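Local coordinates for protein alpha-Amylase (Thermotoga maritima, PDB 2B5D) that belongs to glycoside hydrolase family 57, whose catalytic domain is an incomplete barrel of mostly parallel strands and helices, followed here by a largely helical C-terminal part, at residues F8-L13 against S56-L61; T35-P40 against F348-F353; D442-R447 against G498-E503; L449-R454 against Y507-D512. One frame throughout, in Å; residues are numbered along the deposited sequence.

How the contacts relate
From the N terminus, strand 3-11 runs into helix 27-47 and then strand 53-57. Contact 1 closes this first loop by bringing the ends of the two strands together. Contact 2 starts inside that loop, on the helix, and closes only some 300 residues later at the end of strand 343-349. The two contacts therefore cross along the chain, and both reach one sheet, where F8 O and F348 N lie 2.6 Å apart. Contacts 3 and 4 come after both in the chain and cross each other: both join helix 443-458 to helix 502-511 and its approach. Their centres are 11 Å apart, and a salt bridge from R447 to E509 links them.

Contact 1 (F8-L13 against S56-L61); sequences FLHAHL and SITPPL
F8 meets S56 obliquely: with CG anti to the backbone N (chi1 -180°), its ring brings CZ to 3.6 Å from S56 N. That same amide donates to L9 O at 3.0 Å, one bond of the parallel pairing in which H10 stands beside S56 and A11 beside I57. H10 uses its ring. ND1 lies 2.7 Å from S56 OG, which sits near the imidazole plane at the ring edge; either atom could be the donor. The hydroxyl is gripped twice, because A11 N also donates to S56 OG at 3.0 Å. A longer bond of 3.3 Å runs from A11 N to S56 O, approaching from well above the carbonyl plane, so this N-H is shared between backbone and side chain. A11 O accepts from T58 N at 3.2 Å, almost in line with the carbonyl (C=O...N 172°), just as T58 takes the N-cap position of the next helix. A11 CB packs on L61 CD2. Past the strand, H12 turns its ring edge to P60 CG, with NE2 4.2 Å away, and L13 O lies against P60 CB at 3.3 Å. Two neighbouring parallel strands joined through an intervening helix make a beta-alpha-beta crossover, the repeating element of this barrel-like fold. H10 NE2 bonds to H146 and the H10 ring stacks on W182. Strand 3-11 is flanked by strands 53-57 and 343-349, strand 53-57 is paired beyond with strand 137-142, and helix 27-47 packs on L13 through A33 and Y38 and on L61 through L30 and Y38.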
loop_
_atom_site.group_PDB
_atom_site.type_symbol
_atom_site.label_atom_id
_atom_site.label_comp_id
_atom_site.label_asym_id
_atom_site.label_seq_id
_atom_site.Cartn_x
_atom_site.Cartn_y
_atom_site.Cartn_z
ATOM N N PHE A 8 21.042 25.180 24.487
ATOM C CA PHE A 8 20.636 25.496 23.124
ATOM C C PHE A 8 19.373 24.705 22.727
ATOM O O PHE A 8 19.346 23.473 22.811
ATOM C CB PHE A 8 21.811 25.255 22.133
ATOM C CG PHE A 8 21.446 25.577 20.715
ATOM C CD1 PHE A 8 21.736 26.841 20.161
ATOM C CD2 PHE A 8 20.756 24.649 19.946
ATOM C CE1 PHE A 8 21.354 27.175 18.842
ATOM C CE2 PHE A 8 20.350 24.973 18.632
ATOM C CZ PHE A 8 20.666 26.220 18.069
ATOM N N LEU A 9 18.347 25.427 22.294
ATOM C CA LEU A 9 17.142 24.852 21.708
ATOM C C LEU A 9 17.074 25.038 20.209
ATOM O O LEU A 9 17.074 26.191 19.696
ATOM C CB LEU A 9 15.897 25.541 22.288
ATOM C CG LEU A 9 15.652 25.429 23.795
ATOM C CD1 LEU A 9 14.301 26.061 24.171
ATOM C CD2 LEU A 9 15.773 23.999 24.287
ATOM N N HIS A 10 16.958 23.909 19.515
ATOM C CA HIS A 10 16.718 23.888 18.078
ATOM C C HIS A 10 15.198 23.827 17.738
ATOM O O HIS A 10 14.519 22.785 17.967
ATOM C CB HIS A 10 17.440 22.689 17.451
ATOM C CG HIS A 10 17.265 22.587 15.976
ATOM N ND1 HIS A 10 17.404 23.675 15.133
ATOM C CD2 HIS A 10 17.017 21.521 15.177
ATOM C CE1 HIS A 10 17.215 23.283 13.886
ATOM N NE2 HIS A 10 17.007 21.975 13.883
ATOM N N ALA A 11 14.689 24.945 17.222
ATOM C CA ALA A 11 13.277 25.129 16.830
ATOM C C ALA A 11 13.133 25.116 15.310
ATOM O O ALA A 11 13.457 26.090 14.590
ATOM C CB ALA A 11 12.687 26.431 17.422
ATOM N N HIS A 12 12.682 23.976 14.820
ATOM C CA HIS A 12 12.516 23.774 13.399
ATOM C C HIS A 12 11.243 22.996 13.079
ATOM O O HIS A 12 10.902 22.048 13.788
ATOM C CB HIS A 12 13.703 22.973 12.866
ATOM C CG HIS A 12 13.580 22.648 11.413
ATOM N ND1 HIS A 12 13.468 21.359 10.938
ATOM C CD2 HIS A 12 13.500 23.458 10.328
ATOM C CE1 HIS A 12 13.373 21.385 9.618
ATOM N NE2 HIS A 12 13.403 22.646 9.223
ATOM N N LEU A 13 10.551 23.398 12.019
ATOM C CA LEU A 13 9.582 22.554 11.328
ATOM C C LEU A 13 9.770 22.712 9.835
ATOM O O LEU A 13 10.140 23.814 9.378
ATOM C CB LEU A 13 8.140 22.883 11.747
ATOM C CG LEU A 13 7.789 22.467 13.196
ATOM C CD1 LEU A 13 6.491 23.094 13.710
ATOM C CD2 LEU A 13 7.759 20.931 13.283
ATOM N N SER A 56 17.827 28.377 17.739
ATOM C CA SER A 56 17.592 28.540 16.318
ATOM C C SER A 56 16.107 28.732 16.133
ATOM O O SER A 56 15.291 28.163 16.887
ATOM C CB SER A 56 18.013 27.264 15.579
ATOM O OG SER A 56 17.147 26.192 15.927
ATOM N N ILE A 57 15.752 29.571 15.162
ATOM C CA ILE A 57 14.432 29.553 14.563
ATOM C C ILE A 57 14.721 29.468 13.085
ATOM O O ILE A 57 15.210 30.445 12.483
ATOM C CB ILE A 57 13.603 30.785 14.925
ATOM C CG1 ILE A 57 13.598 30.950 16.453
ATOM C CG2 ILE A 57 12.164 30.626 14.375
ATOM C CD1 ILE A 57 12.772 32.105 16.963
ATOM N N THR A 58 14.480 28.283 12.510
ATOM C CA THR A 58 14.944 28.016 11.147
ATOM C C THR A 58 14.144 28.863 10.165
ATOM O O THR A 58 13.068 29.383 10.527
ATOM C CB THR A 58 14.902 26.547 10.816
ATOM O OG1 THR A 58 13.526 26.142 10.741
ATOM C CG2 THR A 58 15.644 25.754 11.915
ATOM N N PRO A 59 14.714 29.119 8.973
ATOM C CA PRO A 59 13.939 29.913 8.036
ATOM C C PRO A 59 12.560 29.297 7.639
ATOM O O PRO A 59 11.602 30.057 7.556
ATOM C CB PRO A 59 14.889 30.106 6.822
ATOM C CG PRO A 59 16.252 29.886 7.356
ATOM C CD PRO A 59 16.054 28.799 8.464
ATOM N N PRO A 60 12.454 27.947 7.412
ATOM C CA PRO A 60 11.098 27.410 7.130
ATOM C C PRO A 60 10.088 27.766 8.223
ATOM O O PRO A 60 8.973 28.200 7.919
ATOM C CB PRO A 60 11.326 25.905 7.052
ATOM C CG PRO A 60 12.788 25.800 6.561
ATOM C CD PRO A 60 13.464 26.864 7.378
ATOM N N LEU A 61 10.500 27.649 9.477
ATOM C CA LEU A 61 9.641 27.972 10.606
ATOM C C LEU A 61 9.338 29.474 10.748
ATOM O O LEU A 61 8.239 29.856 11.184
ATOM C CB LEU A 61 10.230 27.426 11.912
ATOM C CG LEU A 61 9.388 27.770 13.144
ATOM C CD1 LEU A 61 7.925 27.262 13.044
ATOM C CD2 LEU A 61 10.065 27.338 14.462
#

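Contact 2 (T35-P40 against F348-F353)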
loop_
_atom_site.group_PDB
_atom_site.type_symbol
_atom_site.label_atom_id
_atom_site.label_comp_id
_atom_site.label_asym_id
_atom_site.label_seq_id
_atom_site.Cartn_x
_atom_site.Cartn_y
_atom_site.Cartn_z
ATOM N N THR A 35 1.453 25.915 20.315
ATOM C CA THR A 35 0.674 25.827 21.550
ATOM C C THR A 35 1.501 25.234 22.668
ATOM O O THR A 35 1.544 25.786 23.765
ATOM C CB THR A 35 -0.645 25.021 21.330
ATOM O OG1 THR A 35 -1.458 25.710 20.376
ATOM C CG2 THR A 35 -1.439 24.860 22.627
ATOM N N GLU A 36 2.173 24.123 22.372
ATOM C CA GLU A 36 2.913 23.353 23.375
ATOM C C GLU A 36 4.297 23.912 23.693
ATOM O O GLU A 36 4.769 23.800 24.832
ATOM C CB GLU A 36 3.077 21.907 22.903
ATOM C CG GLU A 36 1.786 21.199 22.470
ATOM C CD GLU A 36 1.150 20.332 23.556
ATOM O OE1 GLU A 36 0.277 19.499 23.178
ATOM O OE2 GLU A 36 1.512 20.463 24.765
ATOM N N THR A 37 4.966 24.494 22.695
ATOM C CA THR A 37 6.360 24.924 22.872
ATOM C C THR A 37 6.617 26.409 22.693
ATOM O O THR A 37 7.084 27.032 23.608
ATOM C CB THR A 37 7.326 24.086 21.992
ATOM O OG1 THR A 37 7.099 22.698 22.236
ATOM C CG2 THR A 37 8.784 24.406 22.320
ATOM N N TYR A 38 6.314 26.988 21.532
ATOM C CA TYR A 38 6.762 28.367 21.269
ATOM C C TYR A 38 6.135 29.462 22.158
ATOM O O TYR A 38 6.846 30.357 22.653
ATOM C CB TYR A 38 6.648 28.736 19.789
ATOM C CG TYR A 38 7.162 27.680 18.858
ATOM C CD1 TYR A 38 8.330 26.983 19.133
ATOM C CD2 TYR A 38 6.478 27.376 17.700
ATOM C CE1 TYR A 38 8.796 26.000 18.276
ATOM C CE2 TYR A 38 6.941 26.403 16.831
ATOM C CZ TYR A 38 8.097 25.709 17.133
ATOM O OH TYR A 38 8.539 24.719 16.254
ATOM N N ILE A 39 4.824 29.404 22.377
ATOM C CA ILE A 39 4.182 30.405 23.259
ATOM C C ILE A 39 4.507 30.193 24.757
ATOM O O ILE A 39 4.771 31.155 25.462
ATOM C CB ILE A 39 2.642 30.553 22.962
ATOM C CG1 ILE A 39 2.424 31.324 21.653
ATOM C CG2 ILE A 39 1.883 31.219 24.135
ATOM C CD1 ILE A 39 0.982 31.205 21.057
ATOM N N PRO A 40 4.467 28.938 25.253
ATOM C CA PRO A 40 4.928 28.688 26.629
ATOM C C PRO A 40 6.391 29.113 26.901
ATOM O O PRO A 40 6.703 29.463 28.023
ATOM C CB PRO A 40 4.790 27.170 26.778
ATOM C CG PRO A 40 3.734 26.791 25.823
ATOM C CD PRO A 40 3.940 27.713 24.636
ATOM N N PHE A 348 19.202 20.923 22.551
ATOM C CA PHE A 348 18.075 20.027 22.450
ATOM C C PHE A 348 17.137 20.518 21.405
ATOM O O PHE A 348 16.979 21.717 21.212
ATOM C CB PHE A 348 17.387 19.909 23.822
ATOM C CG PHE A 348 18.371 19.688 24.914
ATOM C CD1 PHE A 348 18.600 20.657 25.876
ATOM C CD2 PHE A 348 19.182 18.532 24.893
ATOM C CE1 PHE A 348 19.558 20.448 26.858
ATOM C CE2 PHE A 348 20.151 18.320 25.847
ATOM C CZ PHE A 348 20.348 19.281 26.846
ATOM N N ASP A 349 16.536 19.551 20.727
ATOM C CA ASP A 349 15.320 19.765 19.988
ATOM C C ASP A 349 14.263 20.519 20.798
ATOM O O ASP A 349 13.886 20.081 21.861
ATOM C CB ASP A 349 14.792 18.413 19.589
ATOM C CG ASP A 349 14.394 18.383 18.183
ATOM O OD1 ASP A 349 15.259 18.040 17.326
ATOM O OD2 ASP A 349 13.215 18.751 17.946
ATOM N N ALA A 350 13.795 21.647 20.306
ATOM C CA ALA A 350 12.862 22.488 21.085
ATOM C C ALA A 350 11.563 21.803 21.550
ATOM O O ALA A 350 11.073 22.079 22.659
ATOM C CB ALA A 350 12.520 23.755 20.331
ATOM N N GLU A 351 11.013 20.937 20.692
ATOM C CA GLU A 351 9.710 20.300 20.913
ATOM C C GLU A 351 9.760 19.255 22.007
ATOM O O GLU A 351 8.703 18.858 22.538
ATOM C CB GLU A 351 9.164 19.646 19.636
ATOM C CG GLU A 351 10.211 18.902 18.770
ATOM C CD GLU A 351 10.655 19.769 17.568
ATOM O OE1 GLU A 351 10.487 19.317 16.394
ATOM O OE2 GLU A 351 11.141 20.915 17.806
ATOM N N LEU A 352 10.981 18.797 22.324
ATOM C CA LEU A 352 11.204 17.989 23.494
ATOM C C LEU A 352 10.690 18.740 24.735
ATOM O O LEU A 352 10.288 18.103 25.693
ATOM C CB LEU A 352 12.681 17.583 23.655
ATOM C CG LEU A 352 13.461 16.662 22.668
ATOM C CD1 LEU A 352 14.880 16.315 23.188
ATOM C CD2 LEU A 352 12.734 15.375 22.227
ATOM N N PHE A 353 10.664 20.076 24.716
ATOM C CA PHE A 353 10.229 20.826 25.906
ATOM C C PHE A 353 8.842 21.398 25.708
ATOM O O PHE A 353 8.647 22.403 25.011
ATOM C CB PHE A 353 11.256 21.915 26.335
ATOM C CG PHE A 353 12.608 21.354 26.717
ATOM C CD1 PHE A 353 13.641 21.268 25.771
ATOM C CD2 PHE A 353 12.835 20.849 27.999
ATOM C CE1 PHE A 353 14.890 20.705 26.103
ATOM C CE2 PHE A 353 14.083 20.287 28.348
ATOM C CZ PHE A 353 15.112 20.217 27.390
HETATM O O HOH W 1 10.189 22.927 16.689
#
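T37 provides the direct hydrogen bond between helix 27-47 and the segment that follows strand 343-349: OG1 donates to F353 O at 3.2 Å. The approach is not along a lone pair, since the hydroxyl stands about 45° out of the carbonyl plane. Van der Waals packing comes from the other branch of the same side chain. With chi1 at -53°, CG2 lies anti to the backbone N and reaches A350 O at 3.3 Å, while A350 CB is 4.3 Å from CG2. A350 O also accepts from F353 N at 2.9 Å, so the methyl rests on an oxygen already engaged within its own chain segment. D349 to L352 form a type I beta turn, which leads the chain from the strand end toward the short, weakly bonded helix at about 352-356. Such strand-to-helix connections lie at the C-terminal ends of the parallel strands of a barrel fold. Across the contact, helix 27-47 widens into a pi-type turn at 35-38 and is kinked at P40. A water-mediated link between Y38 OH and E351 OE2 is doubtful, because the water is modelled only 2.5 Å from each of these oxygens. Y38 also touches A11, while the F353 ring meets W246 edge to face.

Contact 3 (D442-R447 against G498-E503); sequences DPLVER and GRIDEE
L444 and I500 reach toward each other tip to tip, with L444 CD1 3.7 Å from I500 CG2. The leucine torsions are unusual: chi1 is -138° and chi2 -145°, both away from staggered values. Its CD1 meets I500, and its CD2 lies near E502 CG. I500 is staggered, with CG1 beside the backbone N (chi1 -67°), which leaves CG2 anti to it. Its CG2 and CD1 both border L444 CD1, the latter at 3.9 Å. V445 adds a looser apolar contact, its CG2 lying 4.4 Å from I500 CD1. E502 crosses L444 at about a right angle. Its chain is extended beyond CG, and the aliphatic part passes the leucine with CG 4.0 Å from L444 CD2. The carboxylate comes to the edge of the R447 guanidinium, but E502 OE1 and R447 NH1 are 4.3 Å apart, beyond a salt bridge; the guanidinium has its salt bridge with E509. Side-chain N-caps start both helices. D442 OD2 accepts from L444 N at 3.2 Å, met from above the carboxylate plane, whereas the bond from E503 N to D501 OD2 is weak. R499 forms a salt bridge to D22 of the second subunit. The motif is thus a pair of N-capped helix starts, one cap weak, joined side by side through the apolar contact of L444 with I500 in the helical C-terminal part.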
loop_
_atom_site.group_PDB
_atom_site.type_symbol
_atom_site.label_atom_id
_atom_site.label_comp_id
_atom_site.label_asym_id
_atom_site.label_seq_id
_atom_site.Cartn_x
_atom_site.Cartn_y
_atom_site.Cartn_z
ATOM N N ASP A 442 13.903 40.243 -17.887
ATOM C CA ASP A 442 12.569 39.656 -18.088
ATOM C C ASP A 442 11.975 39.125 -16.747
ATOM O O ASP A 442 12.450 38.119 -16.221
ATOM C CB ASP A 442 12.691 38.546 -19.130
ATOM C CG ASP A 442 11.352 37.932 -19.518
ATOM O OD1 ASP A 442 11.372 37.072 -20.415
ATOM O OD2 ASP A 442 10.297 38.287 -18.935
ATOM N N PRO A 443 10.932 39.798 -16.203
ATOM C CA PRO A 443 10.444 39.476 -14.850
ATOM C C PRO A 443 9.643 38.173 -14.778
ATOM O O PRO A 443 9.293 37.706 -13.670
ATOM C CB PRO A 443 9.544 40.669 -14.487
ATOM C CG PRO A 443 9.115 41.264 -15.823
ATOM C CD PRO A 443 10.153 40.879 -16.845
ATOM N N LEU A 444 9.340 37.609 -15.946
ATOM C CA LEU A 444 8.634 36.335 -16.027
ATOM C C LEU A 444 9.653 35.216 -15.877
ATOM O O LEU A 444 9.445 34.320 -15.084
ATOM C CB LEU A 444 7.896 36.173 -17.351
ATOM C CG LEU A 444 6.477 35.569 -17.347
ATOM C CD1 LEU A 444 6.260 34.717 -18.613
ATOM C CD2 LEU A 444 6.087 34.769 -16.081
ATOM N N VAL A 445 10.742 35.287 -16.645
ATOM C CA VAL A 445 11.860 34.345 -16.545
ATOM C C VAL A 445 12.438 34.299 -15.124
ATOM O O VAL A 445 12.853 33.241 -14.642
ATOM C CB VAL A 445 12.966 34.718 -17.535
ATOM C CG1 VAL A 445 14.273 34.081 -17.162
ATOM C CG2 VAL A 445 12.576 34.287 -18.944
ATOM N N GLU A 446 12.412 35.453 -14.472
ATOM C CA GLU A 446 12.947 35.655 -13.157
ATOM C C GLU A 446 12.053 34.992 -12.119
ATOM O O GLU A 446 12.544 34.246 -11.276
ATOM C CB GLU A 446 13.086 37.150 -12.865
ATOM C CG GLU A 446 14.195 37.466 -11.851
ATOM C CD GLU A 446 13.943 38.737 -11.037
ATOM O OE1 GLU A 446 12.817 39.278 -11.111
ATOM O OE2 GLU A 446 14.858 39.174 -10.299
ATOM N N ARG A 447 10.754 35.284 -12.178
ATOM C CA ARG A 447 9.748 34.549 -11.412
ATOM C C ARG A 447 9.867 33.010 -11.566
ATOM O O ARG A 447 9.754 32.258 -10.582
ATOM C CB ARG A 447 8.371 35.049 -11.766
ATOM C CG ARG A 447 8.040 36.370 -11.097
ATOM C CD ARG A 447 6.687 36.926 -11.612
ATOM N NE ARG A 447 5.574 36.030 -11.294
ATOM C CZ ARG A 447 4.495 35.842 -12.052
ATOM N NH1 ARG A 447 4.364 36.472 -13.209
ATOM N NH2 ARG A 447 3.548 35.000 -11.652
ATOM N N GLY A 498 10.123 28.058 -24.330
ATOM C CA GLY A 498 9.320 29.218 -24.698
ATOM C C GLY A 498 7.894 29.209 -24.177
ATOM O O GLY A 498 7.195 30.234 -24.238
ATOM N N ARG A 499 7.450 28.078 -23.641
ATOM C CA ARG A 499 6.048 27.956 -23.266
ATOM C C ARG A 499 5.799 28.094 -21.764
ATOM O O ARG A 499 5.118 27.263 -21.141
ATOM C CB ARG A 499 5.423 26.668 -23.839
ATOM C CG ARG A 499 6.295 25.439 -23.713
ATOM C CD ARG A 499 5.569 24.145 -24.093
ATOM N NE ARG A 499 6.256 23.005 -23.494
ATOM C CZ ARG A 499 6.025 22.555 -22.259
ATOM N NH1 ARG A 499 5.100 23.151 -21.500
ATOM N NH2 ARG A 499 6.709 21.509 -21.780
ATOM N N ILE A 500 6.336 29.164 -21.185
ATOM C CA ILE A 500 6.028 29.445 -19.782
ATOM C C ILE A 500 4.523 29.528 -19.613
ATOM O O ILE A 500 3.850 30.257 -20.341
ATOM C CB ILE A 500 6.708 30.731 -19.244
ATOM C CG1 ILE A 500 8.221 30.548 -19.196
ATOM C CG2 ILE A 500 6.184 31.093 -17.841
ATOM C CD1 ILE A 500 8.949 31.849 -18.909
ATOM N N ASP A 501 4.025 28.798 -18.619
ATOM C CA ASP A 501 2.611 28.637 -18.355
ATOM C C ASP A 501 2.310 29.426 -17.106
ATOM O O ASP A 501 2.558 28.989 -15.993
ATOM C CB ASP A 501 2.361 27.144 -18.174
ATOM C CG ASP A 501 0.919 26.795 -17.877
ATOM O OD1 ASP A 501 0.586 25.605 -18.148
ATOM O OD2 ASP A 501 0.156 27.664 -17.363
ATOM N N GLU A 502 1.754 30.602 -17.289
ATOM C CA GLU A 502 1.691 31.549 -16.210
ATOM C C GLU A 502 0.776 31.202 -15.080
ATOM O O GLU A 502 0.994 31.653 -13.953
ATOM C CB GLU A 502 1.348 32.928 -16.727
ATOM C CG GLU A 502 2.491 33.574 -17.476
ATOM C CD GLU A 502 2.223 35.048 -17.678
ATOM O OE1 GLU A 502 1.907 35.724 -16.654
ATOM O OE2 GLU A 502 2.315 35.511 -18.851
ATOM N N GLU A 503 -0.261 30.429 -15.385
ATOM C CA GLU A 503 -1.261 30.047 -14.393
ATOM C C GLU A 503 -0.733 28.958 -13.459
ATOM O O GLU A 503 -1.001 28.988 -12.253
ATOM C CB GLU A 503 -2.549 29.581 -15.089
ATOM C CG GLU A 503 -3.336 30.709 -15.745
ATOM C CD GLU A 503 -4.821 30.372 -15.857
ATOM O OE1 GLU A 503 -5.587 30.786 -14.939
ATOM O OE2 GLU A 503 -5.202 29.676 -16.845
#

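Contact 4 (L449-R454 against Y507-D512)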
loop_
_atom_site.group_PDB
_atom_site.type_symbol
_atom_site.label_atom_id
_atom_site.label_comp_id
_atom_site.label_asym_id
_atom_site.label_seq_id
_atom_site.Cartn_x
_atom_site.Cartn_y
_atom_site.Cartn_z
ATOM N N LEU A 449 12.624 31.260 -12.551
ATOM C CA LEU A 449 13.882 30.829 -12.011
ATOM C C LEU A 449 13.850 30.888 -10.480
ATOM O O LEU A 449 14.342 29.983 -9.809
ATOM C CB LEU A 449 15.007 31.655 -12.628
ATOM C CG LEU A 449 15.383 31.180 -14.039
ATOM C CD1 LEU A 449 16.412 32.122 -14.690
ATOM C CD2 LEU A 449 15.891 29.734 -14.100
ATOM N N ASN A 450 13.225 31.924 -9.936
ATOM C CA ASN A 450 13.029 32.034 -8.507
ATOM C C ASN A 450 12.201 30.880 -7.891
ATOM O O ASN A 450 12.470 30.450 -6.772
ATOM C CB ASN A 450 12.339 33.353 -8.177
ATOM C CG ASN A 450 13.267 34.556 -8.230
ATOM O OD1 ASN A 450 12.817 35.684 -8.000
ATOM N ND2 ASN A 450 14.542 34.339 -8.523
ATOM N N GLN A 451 11.178 30.413 -8.599
ATOM C CA GLN A 451 10.355 29.293 -8.121
ATOM C C GLN A 451 11.087 27.980 -8.341
ATOM O O GLN A 451 11.024 27.081 -7.504
ATOM C CB GLN A 451 8.949 29.287 -8.773
ATOM C CG GLN A 451 7.914 28.418 -8.040
ATOM C CD GLN A 451 7.571 28.968 -6.684
ATOM O OE1 GLN A 451 7.491 30.191 -6.508
ATOM N NE2 GLN A 451 7.356 28.077 -5.706
ATOM N N MET A 452 11.841 27.871 -9.416
ATOM C CA MET A 452 12.684 26.694 -9.520
ATOM C C MET A 452 13.603 26.502 -8.290
ATOM O O MET A 452 13.713 25.396 -7.757
ATOM C CB MET A 452 13.472 26.695 -10.811
ATOM C CG MET A 452 12.577 26.374 -11.996
ATOM S SD MET A 452 13.373 26.776 -13.576
ATOM C CE MET A 452 14.499 25.379 -13.812
ATOM N N LEU A 453 14.206 27.590 -7.808
ATOM C CA LEU A 453 15.151 27.488 -6.696
ATOM C C LEU A 453 14.444 27.085 -5.409
ATOM O O LEU A 453 14.967 26.280 -4.638
ATOM C CB LEU A 453 15.955 28.794 -6.504
ATOM C CG LEU A 453 17.095 28.749 -5.477
ATOM C CD1 LEU A 453 18.149 27.634 -5.811
ATOM C CD2 LEU A 453 17.754 30.160 -5.352
ATOM N N ARG A 454 13.261 27.643 -5.198
ATOM C CA ARG A 454 12.408 27.260 -4.091
ATOM C C ARG A 454 12.060 25.785 -4.098
ATOM O O ARG A 454 12.144 25.113 -3.082
ATOM C CB ARG A 454 11.121 28.035 -4.185
ATOM C CG ARG A 454 11.330 29.498 -4.095
ATOM C CD ARG A 454 9.948 30.193 -3.880
ATOM N NE ARG A 454 9.972 31.653 -3.836
ATOM C CZ ARG A 454 9.764 32.473 -4.872
ATOM N NH1 ARG A 454 9.546 31.999 -6.083
ATOM N NH2 ARG A 454 9.788 33.796 -4.684
ATOM N N TYR A 507 0.384 29.117 -9.555
ATOM C CA TYR A 507 -0.156 28.122 -8.645
ATOM C C TYR A 507 1.009 27.773 -7.705
ATOM O O TYR A 507 0.914 27.979 -6.499
ATOM C CB TYR A 507 -0.753 26.902 -9.379
ATOM C CG TYR A 507 -0.916 25.737 -8.441
ATOM C CD1 TYR A 507 -1.689 25.871 -7.293
ATOM C CD2 TYR A 507 -0.260 24.521 -8.669
ATOM C CE1 TYR A 507 -1.801 24.842 -6.364
ATOM C CE2 TYR A 507 -0.370 23.478 -7.746
ATOM C CZ TYR A 507 -1.140 23.649 -6.599
ATOM O OH TYR A 507 -1.293 22.641 -5.682
ATOM N N TYR A 508 2.114 27.314 -8.285
ATOM C CA TYR A 508 3.384 27.108 -7.582
ATOM C C TYR A 508 3.849 28.258 -6.667
ATOM O O TYR A 508 4.247 28.021 -5.515
ATOM C CB TYR A 508 4.480 26.822 -8.602
ATOM C CG TYR A 508 4.315 25.526 -9.353
ATOM C CD1 TYR A 508 5.203 25.197 -10.348
ATOM C CD2 TYR A 508 3.263 24.638 -9.081
ATOM C CE1 TYR A 508 5.114 24.021 -11.046
ATOM C CE2 TYR A 508 3.135 23.418 -9.799
ATOM C CZ TYR A 508 4.073 23.132 -10.797
ATOM O OH TYR A 508 4.042 21.962 -11.553
ATOM N N GLU A 509 3.788 29.503 -7.156
ATOM C CA GLU A 509 4.141 30.655 -6.308
ATOM C C GLU A 509 3.288 30.744 -5.052
ATOM O O GLU A 509 3.713 31.266 -4.024
ATOM C CB GLU A 509 4.079 31.978 -7.077
ATOM C CG GLU A 509 5.227 32.180 -8.026
ATOM C CD GLU A 509 4.996 33.353 -8.990
ATOM O OE1 GLU A 509 3.818 33.621 -9.317
ATOM O OE2 GLU A 509 5.992 34.012 -9.435
ATOM N N TRP A 510 2.083 30.218 -5.150
ATOM C CA TRP A 510 1.076 30.341 -4.094
ATOM C C TRP A 510 1.216 29.236 -3.083
ATOM O O TRP A 510 1.136 29.482 -1.897
ATOM C CB TRP A 510 -0.329 30.261 -4.734
ATOM C CG TRP A 510 -1.496 30.151 -3.808
ATOM C CD1 TRP A 510 -1.887 31.053 -2.870
ATOM C CD2 TRP A 510 -2.473 29.096 -3.794
ATOM N NE1 TRP A 510 -3.041 30.623 -2.253
ATOM C CE2 TRP A 510 -3.431 29.431 -2.814
ATOM C CE3 TRP A 510 -2.634 27.895 -4.534
ATOM C CZ2 TRP A 510 -4.552 28.611 -2.535
ATOM C CZ3 TRP A 510 -3.721 27.076 -4.249
ATOM C CH2 TRP A 510 -4.668 27.438 -3.249
ATOM N N THR A 511 1.373 28.006 -3.567
ATOM C CA THR A 511 1.418 26.885 -2.668
ATOM C C THR A 511 2.807 26.737 -2.002
ATOM O O THR A 511 2.925 26.415 -0.790
ATOM C CB THR A 511 0.906 25.557 -3.325
ATOM O OG1 THR A 511 0.823 24.555 -2.305
ATOM C CG2 THR A 511 1.803 25.064 -4.426
ATOM N N ASP A 512 3.835 26.981 -2.810
ATOM C CA ASP A 512 5.227 26.927 -2.374
ATOM C C ASP A 512 5.747 28.353 -2.316
ATOM O O ASP A 512 6.536 28.732 -3.142
ATOM C CB ASP A 512 6.042 26.114 -3.370
ATOM C CG ASP A 512 5.672 24.634 -3.360
ATOM O OD1 ASP A 512 5.015 24.174 -2.391
ATOM O OD2 ASP A 512 6.076 23.921 -4.307
HETATM O O HOH W 2 8.686 33.395 -8.754
#
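Q451 and D512 make the hydrogen bond between helix 443-458 and the end of helix 502-511: the glutamine NE2 donates to D512 O at 2.8 Å, nearly straight (171°). The oxygen is met in the carbonyl plane, on a lone pair, and it lies almost in the plane of the Q451 amide. The side chain gets there by leaving with CG anti to the backbone N and bending at chi2 (67°). Y508 O is also close, 3.1 Å from Q451 NE2, but the angle is too poor for a bond, and that oxygen already takes D512 N within its helix. NE2 has a further weak partner in E455.

Packing accompanies this bond. Q451 CG lies 3.8 Å from Y508 CB, whereas the rest of the tyrosine side chain leads away, its OH bonding to N490 ND2 and to the backbone O of E20 of the second subunit. Q451 OE1 rests 3.4 Å from E509 CG, the amide and the carboxylate standing nearly perpendicular (82°).

A water adds an indirect link, lying 2.8 Å from E509 OE2, to which it donates, and 3.1 Å from R454 NH1, from which it accepts. R454 has two deposited conformers, so the arginine side of this bridge is less certain. E509 also pairs with R447, and D512 OD2 with R487.

Chemically, the N-H of a buried amide donates a hydrogen bond to the carbonyl of D512, the first residue past helix 502-511. That tie probably fixes the rotation of the glutamine and satisfies a backbone oxygen at the helix terminus.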